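Local structure of polyhedrin (Operophtera brumata cypovirus 19, 5A99) at residues A[33-38]-A[187-192]; A[114-119]-A[165-170]. The protein builds the crystalline occlusion bodies, or polyhedra, of an insect cypovirus, which probably enclose and protect virus particles. All blocks are in the same frame, centred on the assembly; numbering follows the deposited sequence.

How the interactions relate
Both contacts help build the beta core of polyhedrin, and their centres lie about 8 Å apart. Interaction 1 packs strand 33-40 of the six-stranded antiparallel sheet onto strand 184-190 of a separate three-stranded sheet; interaction 2 pairs neighbouring strands 110-116 and 164-173 within the larger sheet. Along the chain, interaction 2 is nested inside the loop that interaction 1 closes. Strands 33-40 and 110-116 are themselves neighbours, with backbone hydrogen bonds linking H36 to I114 and Y34 to Q116, while A192 N probably hydrogen-bonds D118 O. One contact thus secures the larger sheet laterally and the other joins it to the second sheet, within a protomer that packs into a trimer.

Interaction 1 of 2, residues A[33-38]-A[187-192]; sequences IYAHLV and FAVQRA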
loop_
_atom_site.group_PDB
_atom_site.type_symbol
_atom_site.label_atom_id
_atom_site.label_comp_id
_atom_site.label_asym_id
_atom_site.label_seq_id
_atom_site.Cartn_x
_atom_site.Cartn_y
_atom_site.Cartn_z
ATOM N N ILE A 33 10.004 -5.538 14.670
ATOM C CA ILE A 33 9.040 -4.947 15.576
ATOM C C ILE A 33 7.678 -5.340 15.032
ATOM O O ILE A 33 7.500 -5.539 13.816
ATOM C CB ILE A 33 9.177 -3.411 15.733
ATOM C CG1 ILE A 33 9.145 -2.714 14.380
ATOM C CG2 ILE A 33 10.451 -3.068 16.473
ATOM C CD1 ILE A 33 9.182 -1.192 14.484
ATOM N N TYR A 34 6.733 -5.489 15.949
ATOM C CA TYR A 34 5.413 -5.998 15.612
ATOM C C TYR A 34 4.343 -5.059 16.134
ATOM O O TYR A 34 4.471 -4.469 17.215
ATOM C CB TYR A 34 5.199 -7.411 16.186
ATOM C CG TYR A 34 6.173 -8.424 15.664
ATOM C CD1 TYR A 34 5.985 -9.022 14.425
ATOM C CD2 TYR A 34 7.293 -8.784 16.403
ATOM C CE1 TYR A 34 6.881 -9.939 13.939
ATOM C CE2 TYR A 34 8.189 -9.702 15.925
ATOM C CZ TYR A 34 7.974 -10.288 14.699
ATOM O OH TYR A 34 8.873 -11.205 14.224
ATOM N N ALA A 35 3.293 -4.931 15.334
ATOM C CA ALA A 35 2.117 -4.162 15.687
ATOM C C ALA A 35 0.875 -4.984 15.332
ATOM O O ALA A 35 0.638 -5.297 14.163
ATOM C CB ALA A 35 2.115 -2.833 14.953
ATOM N N HIS A 36 0.101 -5.338 16.352
ATOM C CA HIS A 36 -1.124 -6.105 16.164
ATOM C C HIS A 36 -2.335 -5.236 16.408
ATOM O O HIS A 36 -2.436 -4.572 17.438
ATOM C CB HIS A 36 -1.187 -7.278 17.134
ATOM C CG HIS A 36 -0.407 -8.478 16.697
ATOM N ND1 HIS A 36 0.889 -8.702 17.099
ATOM C CD2 HIS A 36 -0.749 -9.531 15.916
ATOM C CE1 HIS A 36 1.321 -9.836 16.576
ATOM N NE2 HIS A 36 0.349 -10.354 15.844
ATOM N N LEU A 37 -3.263 -5.254 15.463
ATOM C CA LEU A 37 -4.557 -4.658 15.689
ATOM C C LEU A 37 -5.541 -5.814 15.805
ATOM O O LEU A 37 -5.775 -6.549 14.842
ATOM C CB LEU A 37 -4.922 -3.705 14.551
ATOM C CG LEU A 37 -6.298 -3.043 14.650
ATOM C CD1 LEU A 37 -6.504 -2.367 15.996
ATOM C CD2 LEU A 37 -6.484 -2.040 13.499
ATOM N N VAL A 38 -6.068 -5.998 17.007
ATOM C CA VAL A 38 -6.963 -7.109 17.286
ATOM C C VAL A 38 -8.368 -6.562 17.414
ATOM O O VAL A 38 -8.630 -5.687 18.237
ATOM C CB VAL A 38 -6.588 -7.823 18.585
ATOM C CG1 VAL A 38 -7.508 -9.055 18.824
ATOM C CG2 VAL A 38 -5.135 -8.213 18.557
ATOM N N PHE A 187 -2.065 3.830 12.697
ATOM C CA PHE A 187 -1.031 3.738 13.722
ATOM C C PHE A 187 0.384 3.714 13.137
ATOM O O PHE A 187 0.588 3.547 11.932
ATOM C CB PHE A 187 -1.282 2.551 14.665
ATOM C CG PHE A 187 -1.279 1.216 13.987
ATOM C CD1 PHE A 187 -0.090 0.612 13.622
ATOM C CD2 PHE A 187 -2.466 0.553 13.734
ATOM C CE1 PHE A 187 -0.078 -0.626 13.001
ATOM C CE2 PHE A 187 -2.465 -0.687 13.124
ATOM C CZ PHE A 187 -1.268 -1.275 12.749
ATOM N N ALA A 188 1.350 3.949 14.009
ATOM C CA ALA A 188 2.747 3.953 13.623
ATOM C C ALA A 188 3.591 3.615 14.823
ATOM O O ALA A 188 3.216 3.874 15.969
ATOM C CB ALA A 188 3.150 5.291 13.085
ATOM N N VAL A 189 4.743 3.031 14.537
ATOM C CA VAL A 189 5.736 2.762 15.549
ATOM C C VAL A 189 7.053 2.422 14.851
ATOM O O VAL A 189 7.051 1.763 13.814
ATOM C CB VAL A 189 5.292 1.616 16.485
ATOM C CG1 VAL A 189 4.916 0.372 15.703
ATOM C CG2 VAL A 189 6.379 1.308 17.501
ATOM N N GLN A 190 8.165 2.886 15.420
ATOM C CA GLN A 190 9.490 2.553 14.905
ATOM C C GLN A 190 10.279 1.852 15.999
ATOM O O GLN A 190 9.923 1.931 17.191
ATOM C CB GLN A 190 10.239 3.820 14.444
ATOM C CG GLN A 190 10.576 4.771 15.566
ATOM C CD GLN A 190 11.491 5.918 15.142
ATOM O OE1 GLN A 190 11.865 6.050 13.970
ATOM N NE2 GLN A 190 11.865 6.753 16.110
ATOM N N ARG A 191 11.357 1.177 15.611
ATOM C CA ARG A 191 12.220 0.549 16.603
ATOM C C ARG A 191 12.999 1.644 17.306
ATOM O O ARG A 191 13.277 2.692 16.715
ATOM C CB ARG A 191 13.181 -0.483 15.989
ATOM C CG ARG A 191 14.500 0.064 15.456
ATOM C CD ARG A 191 15.546 -1.052 15.203
ATOM N NE ARG A 191 14.955 -2.305 14.727
ATOM C CZ ARG A 191 14.838 -3.406 15.466
ATOM N NH1 ARG A 191 15.287 -3.436 16.714
ATOM N NH2 ARG A 191 14.276 -4.481 14.962
ATOM N N ALA A 192 13.348 1.386 18.561
ATOM C CA ALA A 192 14.129 2.317 19.360
ATOM C C ALA A 192 15.516 2.533 18.767
ATOM O O ALA A 192 16.198 1.588 18.387
ATOM C CB ALA A 192 14.256 1.793 20.788
#
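Two beta sheets meet face to face where I33, A35 and L37 of strand 33-40 pack against F187, V189 and R191 of segment 187-192. No hydrogen bond crosses the gap: the strand axes stay 8.1 Å apart, too far for backbone pairing, and run nearly antiparallel at 163°. The phenyl ring of F187 packs against A35 and L37. The bond from CA to CB of F187 points toward segment 33-38, and with CG between the backbone N and the carbonyl carbon (chi1 61°), F187 CE1 lies 3.7 Å from A35 CB and F187 CE2 4.1 Å from L37 CB. The A35 methyl and the L37 CB both meet the ring obliquely. In this beta-sandwich-like core, strand 33-40 of the six-stranded sheet faces strand 184-190 of the three-stranded one, and I57 of the adjacent strand 56-61, in the same sheet as F187, also touches I33, A35 and F187. V189 joins more loosely, its CG1 being 4.3 Å from A35 CB. At the R191 side of the contact, I33 divides its two branches: CD1 approaches the backbone at R191 N (3.4 Å), whereas CG2 meets R191 CB at 3.8 Å and lies over one face of the guanidinium group. That group is held by three oxygens, with NE hydrogen-bonded to P54 O, NH1 to Q26 O and NH2 to S31 OG, and these bonds anchor the bent arginine chain beside the isoleucine.

Interaction 2 of 2, residues A[114-119]-A[165-170]; sequences IVQGDV and EMAWSY
V115 and W168 form a hydrogen-bonded antiparallel pair in which each backbone N-H finds the other's carbonyl. V115 N donates to W168 O at 3.0 Å, and W168 N returns the bond to V115 O at 2.8 Å. Past the non-hydrogen-bonded pair of Q116 and A167, G117 N reaches M166 O at 3.1 Å, almost straight, with 168° at the hydrogen. The carbonyls also receive CA-H contacts: I114 CA lies 3.2 Å from W168 O, and A167 CA leans on V115 O. On the face carrying I114, Q116, A167 and S169, the polar ends are satisfied from elsewhere. Q116 is extended, its CG anti to the backbone N (chi1 178°), and passes A167 CB, its OE1 accepting from L239 N and its NE2 donating to Q237 O; S169 OG is bonded to Q112 OE1. The opposite face belongs to V115 and W168, and V115 CG2 sits 3.9 Å from W168 CB. G117 O lies in the plane of the W168 indole at its edge, 3.5 Å from W168 CZ3, while V119 CG2 approaches that carbon obliquely at 3.7 Å. G117 O also accepts a weak bond from V119 N, closing the inverse gamma turn centred on D118. M166 and A167 both face I159 of strand 157-161, a classic beta bulge in an antiparallel sheet.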
loop_
_atom_site.group_PDB
_atom_site.type_symbol
_atom_site.label_atom_id
_atom_site.label_comp_id
_atom_site.label_asym_id
_atom_site.label_seq_id
_atom_site.Cartn_x
_atom_site.Cartn_y
_atom_site.Cartn_z
ATOM N N ILE A 114 -1.392 -3.889 20.163
ATOM C CA ILE A 114 -0.180 -4.372 20.814
ATOM C C ILE A 114 1.048 -4.154 19.949
ATOM O O ILE A 114 1.092 -4.561 18.783
ATOM C CB ILE A 114 -0.261 -5.883 21.163
ATOM C CG1 ILE A 114 -1.538 -6.183 21.950
ATOM C CG2 ILE A 114 0.962 -6.317 21.976
ATOM C CD1 ILE A 114 -1.961 -7.616 21.868
ATOM N N VAL A 115 2.044 -3.500 20.537
ATOM C CA VAL A 115 3.340 -3.329 19.908
ATOM C C VAL A 115 4.343 -4.160 20.698
ATOM O O VAL A 115 4.284 -4.227 21.919
ATOM C CB VAL A 115 3.774 -1.852 19.867
ATOM C CG1 VAL A 115 2.819 -1.054 18.982
ATOM C CG2 VAL A 115 3.840 -1.265 21.270
ATOM N N GLN A 116 5.221 -4.837 19.977
ATOM C CA GLN A 116 6.188 -5.743 20.578
ATOM C C GLN A 116 7.525 -5.648 19.866
ATOM O O GLN A 116 7.580 -5.473 18.652
ATOM C CB GLN A 116 5.678 -7.183 20.512
ATOM C CG GLN A 116 6.653 -8.201 21.085
ATOM C CD GLN A 116 6.126 -9.642 21.005
ATOM O OE1 GLN A 116 4.954 -9.903 21.269
ATOM N NE2 GLN A 116 7.000 -10.577 20.657
ATOM N N GLY A 117 8.595 -5.789 20.636
ATOM C CA GLY A 117 9.945 -5.635 20.140
ATOM C C GLY A 117 10.620 -4.501 20.877
ATOM O O GLY A 117 10.073 -3.991 21.862
ATOM N N ASP A 118 11.814 -4.120 20.421
ATOM C CA ASP A 118 12.520 -2.992 21.007
ATOM C C ASP A 118 11.930 -1.739 20.392
ATOM O O ASP A 118 12.532 -1.107 19.518
ATOM C CB ASP A 118 14.025 -3.067 20.731
ATOM C CG ASP A 118 14.795 -1.967 21.426
ATOM O OD1 ASP A 118 14.351 -1.539 22.510
ATOM O OD2 ASP A 118 15.837 -1.530 20.890
ATOM N N VAL A 119 10.727 -1.391 20.825
ATOM C CA VAL A 119 10.040 -0.278 20.200
ATOM C C VAL A 119 10.405 1.049 20.860
ATOM O O VAL A 119 10.691 1.122 22.060
ATOM C CB VAL A 119 8.501 -0.459 20.208
ATOM C CG1 VAL A 119 8.120 -1.809 19.655
ATOM C CG2 VAL A 119 7.953 -0.292 21.578
ATOM N N GLU A 165 9.919 -6.103 30.143
ATOM C CA GLU A 165 8.855 -5.488 29.370
ATOM C C GLU A 165 9.234 -5.647 27.904
ATOM O O GLU A 165 10.237 -5.103 27.454
ATOM C CB GLU A 165 8.683 -4.007 29.748
ATOM C CG GLU A 165 8.155 -3.797 31.173
ATOM C CD GLU A 165 8.009 -2.332 31.551
ATOM O OE1 GLU A 165 8.602 -1.482 30.855
ATOM O OE2 GLU A 165 7.307 -2.039 32.549
ATOM N N MET A 166 8.451 -6.415 27.158
ATOM C CA MET A 166 8.772 -6.631 25.757
ATOM C C MET A 166 7.597 -6.397 24.805
ATOM O O MET A 166 7.758 -6.425 23.576
ATOM C CB MET A 166 9.382 -8.021 25.579
ATOM C CG MET A 166 10.651 -8.212 26.426
ATOM S SD MET A 166 11.783 -9.496 25.861
ATOM C CE MET A 166 10.652 -10.536 24.988
ATOM N N ALA A 167 6.423 -6.131 25.365
ATOM C CA ALA A 167 5.276 -5.749 24.556
ATOM C C ALA A 167 4.379 -4.813 25.353
ATOM O O ALA A 167 4.400 -4.819 26.582
ATOM C CB ALA A 167 4.521 -6.970 24.113
ATOM N N TRP A 168 3.594 -4.010 24.640
ATOM C CA TRP A 168 2.728 -3.028 25.258
ATOM C C TRP A 168 1.323 -3.050 24.644
ATOM O O TRP A 168 1.151 -3.104 23.409
ATOM C CB TRP A 168 3.359 -1.643 25.127
ATOM C CG TRP A 168 4.650 -1.522 25.862
ATOM C CD1 TRP A 168 4.837 -0.962 27.093
ATOM C CD2 TRP A 168 5.944 -1.978 25.431
ATOM N NE1 TRP A 168 6.159 -1.035 27.451
ATOM C CE2 TRP A 168 6.861 -1.653 26.451
ATOM C CE3 TRP A 168 6.412 -2.628 24.290
ATOM C CZ2 TRP A 168 8.220 -1.952 26.361
ATOM C CZ3 TRP A 168 7.758 -2.932 24.203
ATOM C CH2 TRP A 168 8.647 -2.594 25.233
ATOM N N SER A 169 0.322 -2.985 25.515
ATOM C CA SER A 169 -1.061 -3.169 25.105
ATOM C C SER A 169 -1.979 -1.997 25.439
ATOM O O SER A 169 -1.943 -1.443 26.542
ATOM C CB SER A 169 -1.606 -4.441 25.751
ATOM O OG SER A 169 -3.010 -4.488 25.672
ATOM N N TYR A 170 -2.824 -1.665 24.473
ATOM C CA TYR A 170 -3.817 -0.611 24.598
ATOM C C TYR A 170 -5.154 -1.164 24.108
ATOM O O TYR A 170 -5.210 -1.843 23.076
ATOM C CB TYR A 170 -3.392 0.582 23.744
ATOM C CG TYR A 170 -4.174 1.851 23.940
ATOM C CD1 TYR A 170 -4.134 2.537 25.146
ATOM C CD2 TYR A 170 -4.926 2.392 22.908
ATOM C CE1 TYR A 170 -4.844 3.724 25.321
ATOM C CE2 TYR A 170 -5.633 3.559 23.072
ATOM C CZ TYR A 170 -5.599 4.221 24.281
ATOM O OH TYR A 170 -6.304 5.394 24.437
#